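Local structure of nsp9 (Porcine coronavirus HKU15, 5YM6) at residues B[3-8]-B[31-36]; B[9-14]-B[27-32]. The protein binds nucleic acids, with an affinity that dimerization enhances, and probably serves coronavirus RNA replication. One frame throughout, in Å; residues are numbered along the deposited sequence.

Contact 1. Residues B[3-8]-B[31-36]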
loop_
_atom_site.group_PDB
_atom_site.type_symbol
_atom_site.label_atom_id
_atom_site.label_comp_id
_atom_site.label_asym_id
_atom_site.label_seq_id
_atom_site.Cartn_x
_atom_site.Cartn_y
_atom_site.Cartn_z
ATOM N N GLU B 3 17.287 -2.308 6.936
ATOM C CA GLU B 3 16.446 -3.498 6.912
ATOM C C GLU B 3 14.987 -3.120 6.652
ATOM O O GLU B 3 14.501 -2.093 7.126
ATOM C CB GLU B 3 16.574 -4.285 8.222
ATOM C CG GLU B 3 15.487 -5.339 8.412
ATOM C CD GLU B 3 15.511 -5.984 9.783
ATOM O OE1 GLU B 3 16.597 -6.427 10.219
ATOM O OE2 GLU B 3 14.437 -6.041 10.426
ATOM N N LEU B 4 14.299 -3.950 5.877
ATOM C CA LEU B 4 12.900 -3.717 5.557
ATOM C C LEU B 4 11.985 -4.329 6.620
ATOM O O LEU B 4 12.046 -5.529 6.886
ATOM C CB LEU B 4 12.573 -4.293 4.179
ATOM C CG LEU B 4 11.102 -4.452 3.792
ATOM C CD1 LEU B 4 10.529 -3.150 3.256
ATOM C CD2 LEU B 4 10.956 -5.578 2.775
ATOM N N CYS B 5 11.156 -3.485 7.230
ATOM C CA CYS B 5 10.144 -3.930 8.186
ATOM C C CYS B 5 8.832 -4.201 7.468
ATOM O O CYS B 5 8.152 -3.268 7.027
ATOM C CB CYS B 5 9.927 -2.881 9.278
ATOM S SG CYS B 5 11.361 -2.567 10.329
ATOM N N LEU B 6 8.469 -5.469 7.340
ATOM C CA LEU B 6 7.224 -5.794 6.662
ATOM C C LEU B 6 6.052 -5.286 7.491
ATOM O O LEU B 6 6.088 -5.287 8.719
ATOM C CB LEU B 6 7.106 -7.296 6.395
ATOM C CG LEU B 6 7.911 -7.740 5.165
ATOM C CD1 LEU B 6 7.456 -9.094 4.628
ATOM C CD2 LEU B 6 7.851 -6.676 4.065
ATOM N N ARG B 7 5.036 -4.793 6.803
ATOM C CA ARG B 7 3.846 -4.312 7.473
ATOM C C ARG B 7 2.699 -5.248 7.143
ATOM O O ARG B 7 2.656 -5.830 6.065
ATOM C CB ARG B 7 3.535 -2.877 7.051
ATOM C CG ARG B 7 4.557 -1.851 7.516
ATOM C CD ARG B 7 4.393 -0.564 6.735
ATOM N NE ARG B 7 5.106 0.565 7.323
ATOM C CZ ARG B 7 6.404 0.810 7.164
ATOM N NH1 ARG B 7 6.941 1.872 7.745
ATOM N NH2 ARG B 7 7.166 -0.000 6.435
ATOM N N ASN B 8 1.774 -5.413 8.077
ATOM C CA ASN B 8 0.611 -6.228 7.813
ATOM C C ASN B 8 -0.650 -5.414 8.010
ATOM O O ASN B 8 -0.621 -4.358 8.647
ATOM C CB ASN B 8 0.584 -7.463 8.717
ATOM C CG ASN B 8 1.566 -8.528 8.278
ATOM O OD1 ASN B 8 1.844 -8.682 7.088
ATOM N ND2 ASN B 8 2.096 -9.275 9.239
ATOM N N VAL B 31 -2.925 -1.071 10.332
ATOM C CA VAL B 31 -1.617 -1.444 9.816
ATOM C C VAL B 31 -0.721 -1.717 11.015
ATOM O O VAL B 31 -0.645 -0.905 11.934
ATOM C CB VAL B 31 -1.002 -0.362 8.916
ATOM C CG1 VAL B 31 0.453 -0.718 8.584
ATOM C CG2 VAL B 31 -1.816 -0.235 7.629
ATOM N N THR B 32 -0.054 -2.863 10.993
ATOM C CA THR B 32 0.892 -3.215 12.039
ATOM C C THR B 32 2.317 -3.134 11.517
ATOM O O THR B 32 2.583 -3.459 10.358
ATOM C CB THR B 32 0.662 -4.638 12.577
ATOM O OG1 THR B 32 0.962 -5.589 11.548
ATOM C CG2 THR B 32 -0.772 -4.817 13.021
ATOM N N ARG B 33 3.218 -2.722 12.400
ATOM C CA ARG B 33 4.645 -2.660 12.104
ATOM C C ARG B 33 5.427 -2.605 13.407
ATOM O O ARG B 33 5.116 -1.803 14.287
ATOM C CB ARG B 33 4.976 -1.445 11.242
ATOM C CG ARG B 33 6.428 -1.390 10.790
ATOM C CD ARG B 33 6.901 0.047 10.623
ATOM N NE ARG B 33 8.276 0.107 10.130
ATOM C CZ ARG B 33 9.351 0.110 10.914
ATOM N NH1 ARG B 33 10.565 0.162 10.380
ATOM N NH2 ARG B 33 9.214 0.051 12.234
ATOM N N THR B 34 6.441 -3.461 13.521
ATOM C CA THR B 34 7.311 -3.483 14.696
ATOM C C THR B 34 6.504 -3.635 15.990
ATOM O O THR B 34 6.725 -2.908 16.956
ATOM C CB THR B 34 8.167 -2.217 14.741
ATOM N N GLY B 35 5.550 -4.561 15.986
ATOM C CA GLY B 35 4.728 -4.821 17.158
ATOM C C GLY B 35 3.777 -3.714 17.597
ATOM O O GLY B 35 3.246 -3.758 18.707
ATOM N N LYS B 36 3.559 -2.719 16.740
ATOM C CA LYS B 36 2.613 -1.647 17.040
ATOM C C LYS B 36 1.544 -1.571 15.958
ATOM O O LYS B 36 1.808 -1.916 14.811
ATOM C CB LYS B 36 3.325 -0.315 17.161
#
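R7 and R33 meet through their guanidinium groups, whose planes are turned 59° from each other. Over one face of the R7 group, toward its rim, lies R33 CD, 3.3 Å above the plane; the R33 group in turn has R7 CZ at its edge. C5 is modelled over one face of R33, but too close to it, so that placement is doubtful. The nearest nitrogens, R7 NH1 and R33 NE, are 3.3 Å apart, but both are donors and no bond joins them. R33 leaves the backbone with CG anti to N (chi1 -175°) and then bends at chi2, which brings its end alongside R7. The long methylenes of both arginines let them pack, CG against CG at 3.8 Å. V31, a beta-branched residue suited to a strand, adds CG1 beside R7 CB at 4.1 Å.

Sheet pairing across the contact comes at N8 and T32, an antiparallel hydrogen-bonded pair. T32 N donates to N8 O at 2.8 Å, and N8 N returns a bond to T32 O at 3.1 Å. Residues 4-6 are irregular, while R33 to K36 form a type I' turn, with G35 at a positive phi that glycine accepts readily. R7 also touches L93 and M97 of helix 92-105 and I99 of the second subunit, and L4 makes backbone hydrogen bonds to that subunit, placing the arm at the dimer interface. Two like charges so close would be expected to repel, so the side chains here probably cohere through their aliphatic parts, while the backbone pair supplies the directional bonds.

Contact 2. Residues B[9-14]-B[27-32]; sequences VFTAQN and KSFYVT
F10 and Y30 form a cross-strand pair in the antiparallel beta hairpin of strands 8-18 and 23-33, part of the barrel-like nsp9 fold; the two segments are strongly twisted, their directions 134° apart. Backbone bonds at F10-Y30 and A12-S28 alternate with the non-hydrogen-bonded pairs V9-V31, T11-F29 and Q13-K27.

One close-packed part is built on F29, a buried aromatic that touches I102 of helix 92-105. T11 CG2 sits over its ring face, 4.0 Å from the centroid, in a CH-pi contact, and V9 CG1 meets the ring edge at F29 CD2, 4.2 Å away. Having both a methyl and a hydroxyl, T11 can offer carbon to this ring while remaining partly exposed.

The loose, solvent side belongs to Q13, K27 and F10. K27 runs extended, its CE 3.8 Å from T11 CB. F10 CG lies between the backbone N and carbonyl carbon (chi1 87°), which swings the ring across toward Y30 and puts one face over Y30 CD1; yet the ring planes, 16° from parallel, barely overlap. T32 CG2 approaches the F10 edge in plane, 3.7 Å from CD1.

By contrast, Y30 and S28 are buried beside N14, whose ND2 bonds T53 O. S28, small enough to fit beside the tyrosine, has OG 3.0 Å from N14 OD1, its proton not settled. That same OD1 takes the Y30 OH proton at 3.0 Å, in the carbonyl plane and on a lone pair.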
loop_
_atom_site.group_PDB
_atom_site.type_symbol
_atom_site.label_atom_id
_atom_site.label_comp_id
_atom_site.label_asym_id
_atom_site.label_seq_id
_atom_site.Cartn_x
_atom_site.Cartn_y
_atom_site.Cartn_z
ATOM N N VAL B 9 -1.739 -5.897 7.432
ATOM C CA VAL B 9 -3.060 -5.343 7.696
ATOM C C VAL B 9 -3.916 -6.399 8.407
ATOM O O VAL B 9 -4.004 -7.543 7.959
ATOM C CB VAL B 9 -3.775 -4.886 6.391
ATOM C CG1 VAL B 9 -5.216 -4.492 6.674
ATOM C CG2 VAL B 9 -3.020 -3.739 5.723
ATOM N N PHE B 10 -4.547 -6.036 9.519
ATOM C CA PHE B 10 -5.553 -6.932 10.064
ATOM C C PHE B 10 -6.784 -6.113 10.402
ATOM O O PHE B 10 -6.698 -4.913 10.660
ATOM C CB PHE B 10 -5.027 -7.732 11.277
ATOM C CG PHE B 10 -5.168 -7.035 12.609
ATOM C CD1 PHE B 10 -4.160 -6.218 13.095
ATOM C CD2 PHE B 10 -6.291 -7.233 13.399
ATOM C CE1 PHE B 10 -4.286 -5.580 14.325
ATOM C CE2 PHE B 10 -6.415 -6.603 14.632
ATOM C CZ PHE B 10 -5.416 -5.777 15.091
ATOM N N THR B 11 -7.925 -6.778 10.382
ATOM C CA THR B 11 -9.206 -6.111 10.537
ATOM C C THR B 11 -9.928 -6.523 11.810
ATOM O O THR B 11 -9.872 -7.681 12.228
ATOM C CB THR B 11 -10.109 -6.397 9.328
ATOM O OG1 THR B 11 -10.356 -7.803 9.242
ATOM C CG2 THR B 11 -9.440 -5.934 8.047
ATOM N N ALA B 12 -10.595 -5.562 12.434
ATOM C CA ALA B 12 -11.475 -5.851 13.559
ATOM C C ALA B 12 -12.680 -4.922 13.503
ATOM O O ALA B 12 -13.129 -4.572 12.432
ATOM C CB ALA B 12 -10.727 -5.707 14.868
ATOM N N GLN B 13 -13.218 -4.525 14.649
ATOM C CA GLN B 13 -14.395 -3.672 14.632
ATOM C C GLN B 13 -14.222 -2.472 15.536
ATOM O O GLN B 13 -13.602 -2.561 16.583
ATOM C CB GLN B 13 -15.640 -4.456 15.056
ATOM C CG GLN B 13 -16.045 -5.545 14.058
ATOM C CD GLN B 13 -17.101 -6.498 14.604
ATOM O OE1 GLN B 13 -16.820 -7.324 15.484
ATOM N NE2 GLN B 13 -18.319 -6.407 14.066
ATOM N N ASN B 14 -14.789 -1.347 15.135
ATOM C CA ASN B 14 -14.814 -0.173 15.997
ATOM C C ASN B 14 -16.218 0.427 15.995
ATOM O O ASN B 14 -17.080 0.017 15.219
ATOM C CB ASN B 14 -13.781 0.884 15.539
ATOM C CG ASN B 14 -12.345 0.568 15.979
ATOM O OD1 ASN B 14 -11.764 -0.430 15.584
ATOM N ND2 ASN B 14 -11.761 1.464 16.775
ATOM N N LYS B 27 -16.264 -2.008 10.315
ATOM C CA LYS B 27 -15.080 -2.821 10.099
ATOM C C LYS B 27 -13.854 -1.927 10.090
ATOM O O LYS B 27 -13.818 -0.936 9.355
ATOM C CB LYS B 27 -15.182 -3.584 8.786
ATOM C CG LYS B 27 -13.938 -4.366 8.431
ATOM C CD LYS B 27 -14.213 -5.283 7.244
ATOM C CE LYS B 27 -13.074 -6.244 6.983
ATOM N NZ LYS B 27 -13.338 -7.010 5.730
ATOM N N SER B 28 -12.854 -2.261 10.899
ATOM C CA SER B 28 -11.670 -1.410 10.999
ATOM C C SER B 28 -10.433 -2.061 10.405
ATOM O O SER B 28 -10.234 -3.267 10.530
ATOM C CB SER B 28 -11.419 -1.044 12.457
ATOM O OG SER B 28 -11.369 -2.225 13.250
ATOM N N PHE B 29 -9.586 -1.240 9.784
ATOM C CA PHE B 29 -8.360 -1.705 9.137
ATOM C C PHE B 29 -7.166 -1.126 9.868
ATOM O O PHE B 29 -6.997 0.086 9.934
ATOM C CB PHE B 29 -8.324 -1.295 7.663
ATOM C CG PHE B 29 -9.385 -1.958 6.827
ATOM C CD1 PHE B 29 -10.709 -1.539 6.896
ATOM C CD2 PHE B 29 -9.067 -3.011 5.997
ATOM C CE1 PHE B 29 -11.682 -2.155 6.136
ATOM C CE2 PHE B 29 -10.048 -3.629 5.235
ATOM C CZ PHE B 29 -11.341 -3.203 5.310
ATOM N N TYR B 30 -6.351 -2.004 10.434
ATOM C CA TYR B 30 -5.156 -1.582 11.140
ATOM C C TYR B 30 -3.919 -1.949 10.330
ATOM O O TYR B 30 -3.873 -3.003 9.720
ATOM C CB TYR B 30 -5.072 -2.243 12.518
ATOM C CG TYR B 30 -6.097 -1.759 13.517
ATOM C CD1 TYR B 30 -7.334 -2.375 13.630
ATOM C CD2 TYR B 30 -5.805 -0.700 14.360
ATOM C CE1 TYR B 30 -8.264 -1.935 14.547
ATOM C CE2 TYR B 30 -6.723 -0.252 15.286
ATOM C CZ TYR B 30 -7.949 -0.880 15.375
ATOM O OH TYR B 30 -8.858 -0.431 16.291
ATOM N N VAL B 31 -2.925 -1.071 10.332
ATOM C CA VAL B 31 -1.617 -1.444 9.816
ATOM C C VAL B 31 -0.721 -1.717 11.015
ATOM O O VAL B 31 -0.645 -0.905 11.934
ATOM C CB VAL B 31 -1.002 -0.362 8.916
ATOM C CG1 VAL B 31 0.453 -0.718 8.584
ATOM C CG2 VAL B 31 -1.816 -0.235 7.629
ATOM N N THR B 32 -0.054 -2.863 10.993
ATOM C CA THR B 32 0.892 -3.215 12.039
ATOM C C THR B 32 2.317 -3.134 11.517
ATOM O O THR B 32 2.583 -3.459 10.358
ATOM C CB THR B 32 0.662 -4.638 12.577
ATOM O OG1 THR B 32 0.962 -5.589 11.548
ATOM C CG2 THR B 32 -0.772 -4.817 13.021
#

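Both contacts use strand 23-33 and share V31 and T32, and together they follow one chain path from the N-terminal arm into strand 8-18. The centre of contact 2 lies about 6 Å from the centre of the chain, and this contact is partly buried; the centre of contact 1 lies about 17 Å from it, at the surface. The chemistry changes accordingly: a regular ladder, aromatic rings and a tyrosine-asparagine bond in 9-14 with 27-32 give way to one backbone pair and two neighbouring arginines in 3-8 with 31-36. Helix 92-105 touches both, whereas the second subunit reaches contact 1 and does not touch the segments of contact 2.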